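Local atomic coordinates of cell division control protein 45 cdc45 putative (Entamoeba histolytica, PDB entry 6CC2), a protein that probably serves in DNA replication as the Cdc45 component of the CMG helicase, alongside the MCM2-7 ring and GINS, and may undergo a regulatory conformational switch. Residues A[29-43]-A[374-386]. Sequence-based numbering, arbitrary orientation.
With EDO (1,2-ethanediol), chain J; EDO (1,2-ethanediol), chain F.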
ATOM      1  N   VAL A  29       7.387   0.832 -12.379  1.00 16.16           N
ATOM      2  CA  VAL A  29       6.480   1.190 -11.304  1.00 16.59           C
ATOM      3  C   VAL A  29       6.283  -0.031 -10.422  1.00 16.63           C
ATOM      4  O   VAL A  29       5.776  -1.052 -10.887  1.00 17.71           O
ATOM      5  CB  VAL A  29       5.139   1.687 -11.846  1.00 19.35           C
ATOM      6  CG1 VAL A  29       4.261   2.173 -10.705  1.00 20.40           C
ATOM      7  CG2 VAL A  29       5.350   2.782 -12.875  1.00 20.61           C
ATOM      8  N   SER A  30       6.693   0.077  -9.190  1.00 18.00           N
ATOM      9  CA  SER A  30       6.433  -0.980  -8.210  1.00 20.13           C
ATOM     10  C   SER A  30       4.992  -0.892  -7.693  1.00 18.95           C
ATOM     11  O   SER A  30       4.326   0.129  -7.854  1.00 17.19           O
ATOM     12  CB  SER A  30       7.449  -0.872  -7.096  1.00 22.45           C
ATOM     13  OG  SER A  30       7.277   0.319  -6.372  1.00 26.87           O
ATOM     14  N   PRO A  31       4.482  -1.968  -7.073  1.00 17.67           N
ATOM     15  CA  PRO A  31       3.020  -2.064  -6.827  1.00 19.05           C
ATOM     16  C   PRO A  31       2.539  -1.378  -5.554  1.00 19.25           C
ATOM     17  O   PRO A  31       2.096  -2.005  -4.588  1.00 19.73           O
ATOM     18  CB  PRO A  31       2.780  -3.575  -6.770  1.00 23.74           C
ATOM     19  CG  PRO A  31       4.116  -4.244  -6.964  1.00 28.47           C
ATOM     20  CD  PRO A  31       5.179  -3.238  -6.790  1.00 23.71           C
ATOM     21  N   THR A  32       2.613  -0.046  -5.537  1.00 16.84           N
ATOM     22  CA  THR A  32       1.990   0.744  -4.472  1.00 17.42           C
ATOM     23  C   THR A  32       1.159   1.849  -5.104  1.00 16.71           C
ATOM     24  O   THR A  32       1.440   2.288  -6.217  1.00 17.16           O
ATOM     25  CB  THR A  32       3.040   1.370  -3.525  1.00 21.87           C
ATOM     26  OG1 THR A  32       3.708   2.443  -4.145  1.00 21.32           O
ATOM     27  CG2 THR A  32       4.068   0.305  -3.058  1.00 25.22           C
ATOM     28  N   VAL A  33       0.128   2.289  -4.392  1.00 17.47           N
ATOM     29  CA  VAL A  33      -0.684   3.392  -4.902  1.00 18.15           C
ATOM     30  C   VAL A  33       0.163   4.645  -5.021  1.00 17.60           C
ATOM     31  O   VAL A  33       0.006   5.432  -5.963  1.00 17.01           O
ATOM     32  CB  VAL A  33      -1.902   3.614  -3.991  1.00 19.13           C
ATOM     33  CG1 VAL A  33      -2.655   4.874  -4.428  1.00 20.11           C
ATOM     34  CG2 VAL A  33      -2.826   2.393  -4.019  1.00 17.13           C
ATOM     35  N   ASP A  34       1.054   4.874  -4.046  1.00 18.05           N
ATOM     36  CA  ASP A  34       1.983   6.016  -4.110  1.00 18.69           C
ATOM     37  C   ASP A  34       2.796   5.999  -5.395  1.00 17.64           C
ATOM     38  O   ASP A  34       3.009   7.040  -6.031  1.00 17.80           O
ATOM     39  CB  ASP A  34       2.894   5.976  -2.879  1.00 19.64           C
ATOM     40  CG  ASP A  34       3.626   7.282  -2.616  1.00 21.87           C
ATOM     41  OD1 ASP A  34       3.206   8.377  -3.072  1.00 19.56           O
ATOM     42  OD2 ASP A  34       4.640   7.204  -1.889  1.00 21.24           O
ATOM     43  N   ALA A  35       3.263   4.827  -5.807  1.00 16.57           N
ATOM     44  CA  ALA A  35       4.007   4.727  -7.054  1.00 16.23           C
ATOM     45  C   ALA A  35       3.142   5.107  -8.251  1.00 16.35           C
ATOM     46  O   ALA A  35       3.623   5.791  -9.159  1.00 18.36           O
ATOM     47  CB  ALA A  35       4.574   3.318  -7.231  1.00 16.92           C
ATOM     48  N   ILE A  36       1.872   4.700  -8.263  1.00 14.81           N
ATOM     49  CA  ILE A  36       0.984   5.095  -9.362  1.00 14.42           C
ATOM     50  C   ILE A  36       0.814   6.609  -9.372  1.00 16.65           C
ATOM     51  O   ILE A  36       0.812   7.254 -10.434  1.00 17.63           O
ATOM     52  CB  ILE A  36      -0.372   4.391  -9.273  1.00 17.76           C
ATOM     53  CG1 ILE A  36      -0.196   2.862  -9.277  1.00 20.40           C
ATOM     54  CG2 ILE A  36      -1.277   4.798 -10.466  1.00 17.64           C
ATOM     55  CD1 ILE A  36      -1.504   2.086  -9.259  1.00 22.27           C
ATOM     56  N   VAL A  37       0.656   7.201  -8.184  1.00 16.37           N
ATOM     57  CA  VAL A  37       0.546   8.660  -8.084  1.00 17.74           C
ATOM     58  C   VAL A  37       1.768   9.329  -8.696  1.00 16.92           C
ATOM     59  O   VAL A  37       1.661  10.314  -9.432  1.00 16.77           O
ATOM     60  CB  VAL A  37       0.364   9.076  -6.614  1.00 18.32           C
ATOM     61  CG1 VAL A  37       0.599  10.564  -6.423  1.00 18.04           C
ATOM     62  CG2 VAL A  37      -1.025   8.645  -6.106  1.00 20.29           C
ATOM     63  N   CYS A  38       2.970   8.827  -8.368  1.00 17.70           N
ATOM     64  CA  CYS A  38       4.186   9.413  -8.913  1.00 18.26           C
ATOM     65  C   CYS A  38       4.187   9.331 -10.433  1.00 19.22           C
ATOM     66  O   CYS A  38       4.395  10.338 -11.123  1.00 21.20           O
ATOM     67  CB  CYS A  38       5.400   8.711  -8.298  1.00 20.50           C
ATOM     68  SG  CYS A  38       7.005   9.332  -8.858  1.00 20.17           S
ATOM     69  N   TYR A  39       3.901   8.148 -10.974  1.00 18.43           N
ATOM     70  CA  TYR A  39       3.773   8.004 -12.415  1.00 19.70           C
ATOM     71  C   TYR A  39       2.780   9.009 -12.992  1.00 17.96           C
ATOM     72  O   TYR A  39       3.038   9.631 -14.021  1.00 20.34           O
ATOM     73  CB  TYR A  39       3.320   6.590 -12.772  1.00 17.26           C
ATOM     74  CG  TYR A  39       3.214   6.378 -14.256  1.00 18.78           C
ATOM     75  CD1 TYR A  39       2.030   6.679 -14.935  1.00 20.68           C
ATOM     76  CD2 TYR A  39       4.285   5.932 -14.997  1.00 22.52           C
ATOM     77  CE1 TYR A  39       1.923   6.523 -16.289  1.00 21.21           C
ATOM     78  CE2 TYR A  39       4.184   5.771 -16.350  1.00 23.80           C
ATOM     79  CZ  TYR A  39       3.006   6.075 -16.999  1.00 23.29           C
ATOM     80  OH  TYR A  39       2.898   5.919 -18.376  1.00 25.21           O
ATOM     81  N   LYS A  40       1.606   9.134 -12.366  1.00 19.38           N
ATOM     82  CA  LYS A  40       0.564  10.027 -12.881  1.00 17.44           C
ATOM     83  C   LYS A  40       1.062  11.464 -12.961  1.00 18.86           C
ATOM     84  O   LYS A  40       0.904  12.136 -13.997  1.00 20.25           O
ATOM     85  CB  LYS A  40      -0.681   9.927 -11.970  1.00 19.10           C
ATOM     86  CG  LYS A  40      -1.824  10.874 -12.315  1.00 21.05           C
ATOM     87  CD  LYS A  40      -2.364  10.616 -13.693  1.00 22.01           C
ATOM     88  CE  LYS A  40      -3.565  11.489 -13.998  1.00 25.58           C
ATOM     89  NZ  LYS A  40      -4.100  11.225 -15.382  1.00 26.03           N
ATOM     90  N   ILE A  41       1.694  11.943 -11.888  1.00 19.32           N
ATOM     91  CA  ILE A  41       2.138  13.335 -11.848  1.00 20.50           C
ATOM     92  C   ILE A  41       3.233  13.587 -12.880  1.00 22.24           C
ATOM     93  O   ILE A  41       3.216  14.590 -13.604  1.00 23.41           O
ATOM     94  CB  ILE A  41       2.594  13.691 -10.413  1.00 20.55           C
ATOM     95  CG1 ILE A  41       1.375  13.705  -9.491  1.00 20.58           C
ATOM     96  CG2 ILE A  41       3.289  15.038 -10.389  1.00 22.85           C
ATOM     97  CD1 ILE A  41       1.697  13.971  -8.012  1.00 19.95           C
ATOM     98  N   LEU A  42       4.221  12.683 -12.954  1.00 20.05           N
ATOM     99  CA  LEU A  42       5.217  12.788 -14.010  1.00 20.01           C
ATOM    100  C   LEU A  42       4.563  12.734 -15.382  1.00 20.82           C
ATOM    101  O   LEU A  42       4.939  13.484 -16.304  1.00 22.83           O
ATOM    102  CB  LEU A  42       6.259  11.689 -13.880  1.00 20.00           C
ATOM    103  CG  LEU A  42       7.107  11.744 -12.606  1.00 22.04           C
ATOM    104  CD1 LEU A  42       7.892  10.433 -12.482  1.00 22.61           C
ATOM    105  CD2 LEU A  42       8.030  12.939 -12.581  1.00 26.63           C
ATOM    106  N   SER A  43       3.598  11.832 -15.563  1.00 23.87           N
ATOM    107  CA  SER A  43       3.014  11.674 -16.887  1.00 25.84           C
ATOM    108  C   SER A  43       2.247  12.913 -17.317  1.00 25.63           C
ATOM    109  O   SER A  43       2.177  13.212 -18.510  1.00 27.42           O
ATOM    110  CB  SER A  43       2.114  10.442 -16.922  1.00 27.00           C
ATOM    111  OG  SER A  43       0.930  10.678 -16.175  1.00 31.31           O
ATOM    112  N   TRP A 374      -0.074  -7.602 -11.886  1.00 19.48           N
ATOM    113  CA  TRP A 374       0.308  -6.197 -11.744  1.00 17.88           C
ATOM    114  C   TRP A 374       0.429  -5.492 -13.097  1.00 18.61           C
ATOM    115  O   TRP A 374       0.084  -4.312 -13.212  1.00 19.11           O
ATOM    116  CB  TRP A 374       1.582  -6.122 -10.930  1.00 18.75           C
ATOM    117  CG  TRP A 374       2.210  -4.774 -10.794  1.00 17.67           C
ATOM    118  CD1 TRP A 374       3.515  -4.464 -11.016  1.00 19.44           C
ATOM    119  CD2 TRP A 374       1.568  -3.552 -10.385  1.00 17.29           C
ATOM    120  NE1 TRP A 374       3.733  -3.149 -10.757  1.00 19.21           N
ATOM    121  CE2 TRP A 374       2.556  -2.554 -10.394  1.00 19.28           C
ATOM    122  CE3 TRP A 374       0.267  -3.217 -10.020  1.00 17.34           C
ATOM    123  CZ2 TRP A 374       2.283  -1.216 -10.047  1.00 20.40           C
ATOM    124  CZ3 TRP A 374      -0.011  -1.880  -9.666  1.00 18.94           C
ATOM    125  CH2 TRP A 374       1.010  -0.911  -9.674  1.00 20.81           C
ATOM    126  N   GLN A 375       0.886  -6.189 -14.139  1.00 18.59           N
ATOM    127  CA  GLN A 375       0.996  -5.541 -15.445  1.00 20.88           C
ATOM    128  C   GLN A 375      -0.341  -4.976 -15.909  1.00 22.56           C
ATOM    129  O   GLN A 375      -0.390  -3.893 -16.508  1.00 25.95           O
ATOM    130  CB  GLN A 375       1.540  -6.532 -16.474  1.00 31.76           C
ATOM    131  CG  GLN A 375       3.019  -6.828 -16.346  1.00 50.22           C
ATOM    132  CD  GLN A 375       3.537  -7.694 -17.493  1.00 64.23           C
ATOM    133  OE1 GLN A 375       4.139  -8.743 -17.272  1.00 76.17           O
ATOM    134  NE2 GLN A 375       3.302  -7.253 -18.723  1.00 57.66           N
ATOM    135  N   GLN A 376      -1.431  -5.692 -15.651  1.00 23.75           N
ATOM    136  CA  GLN A 376      -2.758  -5.200 -16.008  1.00 24.49           C
ATOM    137  C   GLN A 376      -3.349  -4.306 -14.924  1.00 22.53           C
ATOM    138  O   GLN A 376      -3.935  -3.257 -15.229  1.00 24.69           O
ATOM    139  CB  GLN A 376      -3.709  -6.370 -16.260  1.00 33.81           C
ATOM    140  CG  GLN A 376      -3.242  -7.314 -17.360  1.00 56.82           C
ATOM    141  CD  GLN A 376      -4.330  -8.262 -17.823  1.00 73.19           C
ATOM    142  OE1 GLN A 376      -4.391  -8.616 -18.999  1.00 71.98           O
ATOM    143  NE2 GLN A 376      -5.196  -8.679 -16.900  1.00 83.57           N
ATOM    144  N   GLN A 377      -3.191  -4.685 -13.660  1.00 19.87           N
ATOM    145  CA  GLN A 377      -3.868  -3.953 -12.595  1.00 20.50           C
ATOM    146  C   GLN A 377      -3.262  -2.564 -12.408  1.00 20.12           C
ATOM    147  O   GLN A 377      -3.950  -1.652 -11.964  1.00 19.69           O
ATOM    148  CB  GLN A 377      -3.819  -4.722 -11.268  1.00 20.96           C
ATOM    149  CG  GLN A 377      -4.682  -5.999 -11.268  1.00 23.73           C
ATOM    150  CD  GLN A 377      -6.076  -5.767 -11.787  1.00 27.45           C
ATOM    151  OE1 GLN A 377      -6.927  -5.185 -11.105  1.00 31.27           O
ATOM    152  NE2 GLN A 377      -6.321  -6.199 -13.007  1.00 24.70           N
ATOM    153  N   PHE A 378      -1.989  -2.375 -12.767  1.00 18.85           N
ATOM    154  CA  PHE A 378      -1.438  -1.019 -12.762  1.00 17.85           C
ATOM    155  C   PHE A 378      -2.328  -0.052 -13.549  1.00 19.32           C
ATOM    156  O   PHE A 378      -2.624   1.054 -13.077  1.00 19.02           O
ATOM    157  CB  PHE A 378      -0.031  -0.992 -13.336  1.00 19.58           C
ATOM    158  CG  PHE A 378       0.413   0.389 -13.708  1.00 20.44           C
ATOM    159  CD1 PHE A 378       0.935   1.227 -12.732  1.00 19.47           C
ATOM    160  CD2 PHE A 378       0.287   0.855 -15.007  1.00 20.97           C
ATOM    161  CE1 PHE A 378       1.309   2.532 -13.060  1.00 19.19           C
ATOM    162  CE2 PHE A 378       0.656   2.125 -15.337  1.00 18.62           C
ATOM    163  CZ  PHE A 378       1.174   2.971 -14.378  1.00 18.98           C
ATOM    164  N   TRP A 379      -2.761  -0.459 -14.746  1.00 19.77           N
ATOM    165  CA  TRP A 379      -3.547   0.430 -15.596  1.00 20.68           C
ATOM    166  C   TRP A 379      -4.950   0.636 -15.060  1.00 21.33           C
ATOM    167  O   TRP A 379      -5.517   1.719 -15.212  1.00 22.17           O
ATOM    168  CB  TRP A 379      -3.569  -0.112 -17.033  1.00 21.87           C
ATOM    169  CG  TRP A 379      -2.261   0.112 -17.696  1.00 24.20           C
ATOM    170  CD1 TRP A 379      -1.345  -0.828 -18.051  1.00 27.05           C
ATOM    171  CD2 TRP A 379      -1.692   1.377 -18.049  1.00 25.11           C
ATOM    172  NE1 TRP A 379      -0.244  -0.231 -18.612  1.00 27.46           N
ATOM    173  CE2 TRP A 379      -0.434   1.125 -18.631  1.00 26.88           C
ATOM    174  CE3 TRP A 379      -2.125   2.706 -17.925  1.00 26.42           C
ATOM    175  CZ2 TRP A 379       0.390   2.147 -19.097  1.00 30.19           C
ATOM    176  CZ3 TRP A 379      -1.305   3.716 -18.390  1.00 32.49           C
ATOM    177  CH2 TRP A 379      -0.067   3.432 -18.970  1.00 29.93           C
ATOM    178  N   GLU A 380      -5.521  -0.379 -14.409  1.00 20.27           N
ATOM    179  CA  GLU A 380      -6.799  -0.190 -13.743  1.00 20.94           C
ATOM    180  C   GLU A 380      -6.682   0.826 -12.615  1.00 18.49           C
ATOM    181  O   GLU A 380      -7.589   1.648 -12.410  1.00 21.68           O
ATOM    182  CB  GLU A 380      -7.324  -1.522 -13.220  1.00 24.68           C
ATOM    183  CG  GLU A 380      -7.614  -2.547 -14.306  1.00 31.16           C
ATOM    184  CD  GLU A 380      -8.702  -2.081 -15.276  1.00 49.16           C
ATOM    185  OE1 GLU A 380      -9.648  -1.393 -14.837  1.00 52.09           O
ATOM    186  OE2 GLU A 380      -8.603  -2.397 -16.479  1.00 56.70           O
ATOM    187  N   GLY A 381      -5.599   0.746 -11.831  1.00 17.49           N
ATOM    188  CA  GLY A 381      -5.406   1.699 -10.750  1.00 19.55           C
ATOM    189  C   GLY A 381      -5.167   3.106 -11.270  1.00 21.50           C
ATOM    190  O   GLY A 381      -5.688   4.075 -10.721  1.00 20.86           O
ATOM    191  N   PHE A 382      -4.368   3.226 -12.328  1.00 21.24           N
ATOM    192  CA  PHE A 382      -4.128   4.518 -12.986  1.00 20.37           C
ATOM    193  C   PHE A 382      -5.425   5.129 -13.495  1.00 20.19           C
ATOM    194  O   PHE A 382      -5.656   6.340 -13.340  1.00 20.96           O
ATOM    195  CB  PHE A 382      -3.141   4.321 -14.140  1.00 20.49           C
ATOM    196  CG  PHE A 382      -2.861   5.570 -14.932  1.00 20.04           C
ATOM    197  CD1 PHE A 382      -3.626   5.882 -16.045  1.00 22.86           C
ATOM    198  CD2 PHE A 382      -1.827   6.424 -14.575  1.00 21.01           C
ATOM    199  CE1 PHE A 382      -3.388   7.034 -16.780  1.00 27.93           C
ATOM    200  CE2 PHE A 382      -1.573   7.583 -15.341  1.00 23.66           C
ATOM    201  CZ  PHE A 382      -2.353   7.875 -16.417  1.00 27.68           C
ATOM    202  N   LYS A 383      -6.264   4.317 -14.132  1.00 22.60           N
ATOM    203  CA  LYS A 383      -7.538   4.791 -14.646  1.00 22.84           C
ATOM    204  C   LYS A 383      -8.432   5.293 -13.519  1.00 22.58           C
ATOM    205  O   LYS A 383      -9.047   6.360 -13.642  1.00 23.41           O
ATOM    206  CB  LYS A 383      -8.234   3.666 -15.413  1.00 29.99           C
ATOM    207  CG  LYS A 383      -9.618   3.987 -15.938  1.00 55.74           C
ATOM    208  CD  LYS A 383     -10.288   2.732 -16.502  1.00 75.97           C
ATOM    209  CE  LYS A 383     -11.639   3.042 -17.128  1.00 84.76           C
ATOM    210  NZ  LYS A 383     -11.507   3.902 -18.338  1.00 86.81           N
ATOM    211  N   LEU A 384      -8.502   4.557 -12.406  1.00 21.87           N
ATOM    212  CA  LEU A 384      -9.325   5.023 -11.286  1.00 21.33           C
ATOM    213  C   LEU A 384      -8.743   6.298 -10.679  1.00 20.67           C
ATOM    214  O   LEU A 384      -9.473   7.267 -10.421  1.00 21.48           O
ATOM    215  CB  LEU A 384      -9.495   3.931 -10.236  1.00 19.46           C
ATOM    216  CG  LEU A 384     -10.352   4.335  -9.037  1.00 18.18           C
ATOM    217  CD1 LEU A 384     -11.692   4.912  -9.488  1.00 21.14           C
ATOM    218  CD2 LEU A 384     -10.576   3.146  -8.060  1.00 18.75           C
ATOM    219  N   LEU A 385      -7.433   6.316 -10.434  1.00 20.95           N
ATOM    220  CA  LEU A 385      -6.789   7.519  -9.915  1.00 20.51           C
ATOM    221  C   LEU A 385      -7.127   8.726 -10.776  1.00 21.54           C
ATOM    222  O   LEU A 385      -7.388   9.826 -10.259  1.00 19.71           O
ATOM    223  CB  LEU A 385      -5.270   7.309  -9.858  1.00 19.67           C
ATOM    224  CG  LEU A 385      -4.440   8.475  -9.354  1.00 22.72           C
ATOM    225  CD1 LEU A 385      -4.678   8.709  -7.862  1.00 23.91           C
ATOM    226  CD2 LEU A 385      -2.969   8.172  -9.634  1.00 22.71           C
ATOM    227  N   SER A 386      -7.155   8.537 -12.096  1.00 22.50           N
ATOM    228  CA  SER A 386      -7.371   9.624 -13.024  1.00 21.91           C
ATOM    229  C   SER A 386      -8.828  10.040 -13.138  1.00 21.73           C
ATOM    230  O   SER A 386      -9.118  11.007 -13.862  1.00 22.66           O
ATOM    231  CB  SER A 386      -6.860   9.231 -14.425  1.00 23.43           C
ATOM    232  OG  SER A 386      -5.466   8.939 -14.416  1.00 25.16           O
TER
HETATM  233  C1  EDO J 609      -0.342   7.364 -19.507  1.00 47.90           C
HETATM  234  O1  EDO J 609       1.024   6.974 -19.707  1.00 38.63           O
HETATM  235  C2  EDO J 609      -0.416   8.880 -19.404  1.00 59.98           C
HETATM  236  O2  EDO J 609       0.186   9.472 -20.564  1.00 61.43           O
HETATM  237  C1  EDO F 605       5.813  -8.137 -21.081  1.00 70.81           C
HETATM  238  O1  EDO F 605       5.551  -7.763 -22.439  1.00 73.35           O
HETATM  239  C2  EDO F 605       5.131  -9.469 -20.784  1.00 69.91           C
HETATM  240  O2  EDO F 605       5.525  -9.935 -19.492  1.00 66.72           O
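Ile36 drops into a hole formed by Phe378, Gly381, Phe382 and Leu385 where helix 33-43 meets helix 374-385 at -66°, their axes 10.0 Å apart. Its two branches divide the work: CG2, anti to the backbone N, lies 3.8 Å from Phe382 CA and also meets Leu385 CD2, while CD1 reaches over Gly381 to the indole rim at Trp374 CH2. Having no side chain, Gly381 leaves room for that methyl. Phe382 returns the knobs-into-holes packing, sitting among Ile36, Tyr39, Lys40 and Ser43. Beside it, Phe378 turns its edge into the face of Tyr39 in a T-shaped pair, centroids 5.3 Å apart and planes at 90°; Phe382 meets the same tyrosine obliquely.

At the end of strand 24-29 and the loop that follows, Trp374 slots its indole between Pro31 on one face and Phe378 CB on the other. Pro31 CA makes a CH-pi contact 3.6 Å from the centroid of the six-membered ring. Trp374 NE1 donates to Val29 O at 2.9 Å (N-H...O 153°); this in-plane bond, with the packing on both faces, restrains how far the ring can turn or slide.

Unlike this buried core, the solvent-facing side is more polar. At the C-terminal end of helix 374-385, Lys40, its chain bent at chi2, passes CD along Phe382 CE2 and brings NZ to Ser386 OG at 2.8 Å; that hydroxyl donates to Phe382 O. Tyr39 OH shares a 2.5 Å hydrogen bond with O1 of an ethanediol, probably from the crystallisation liquor, near the exposed Trp379.

Apolar burial thus joins the crossover helix between strands 24-29 and 53-57 to a helix over 300 residues later; the indole bond adds direction, and the lysine gains a neutral acceptor, not a salt bridge.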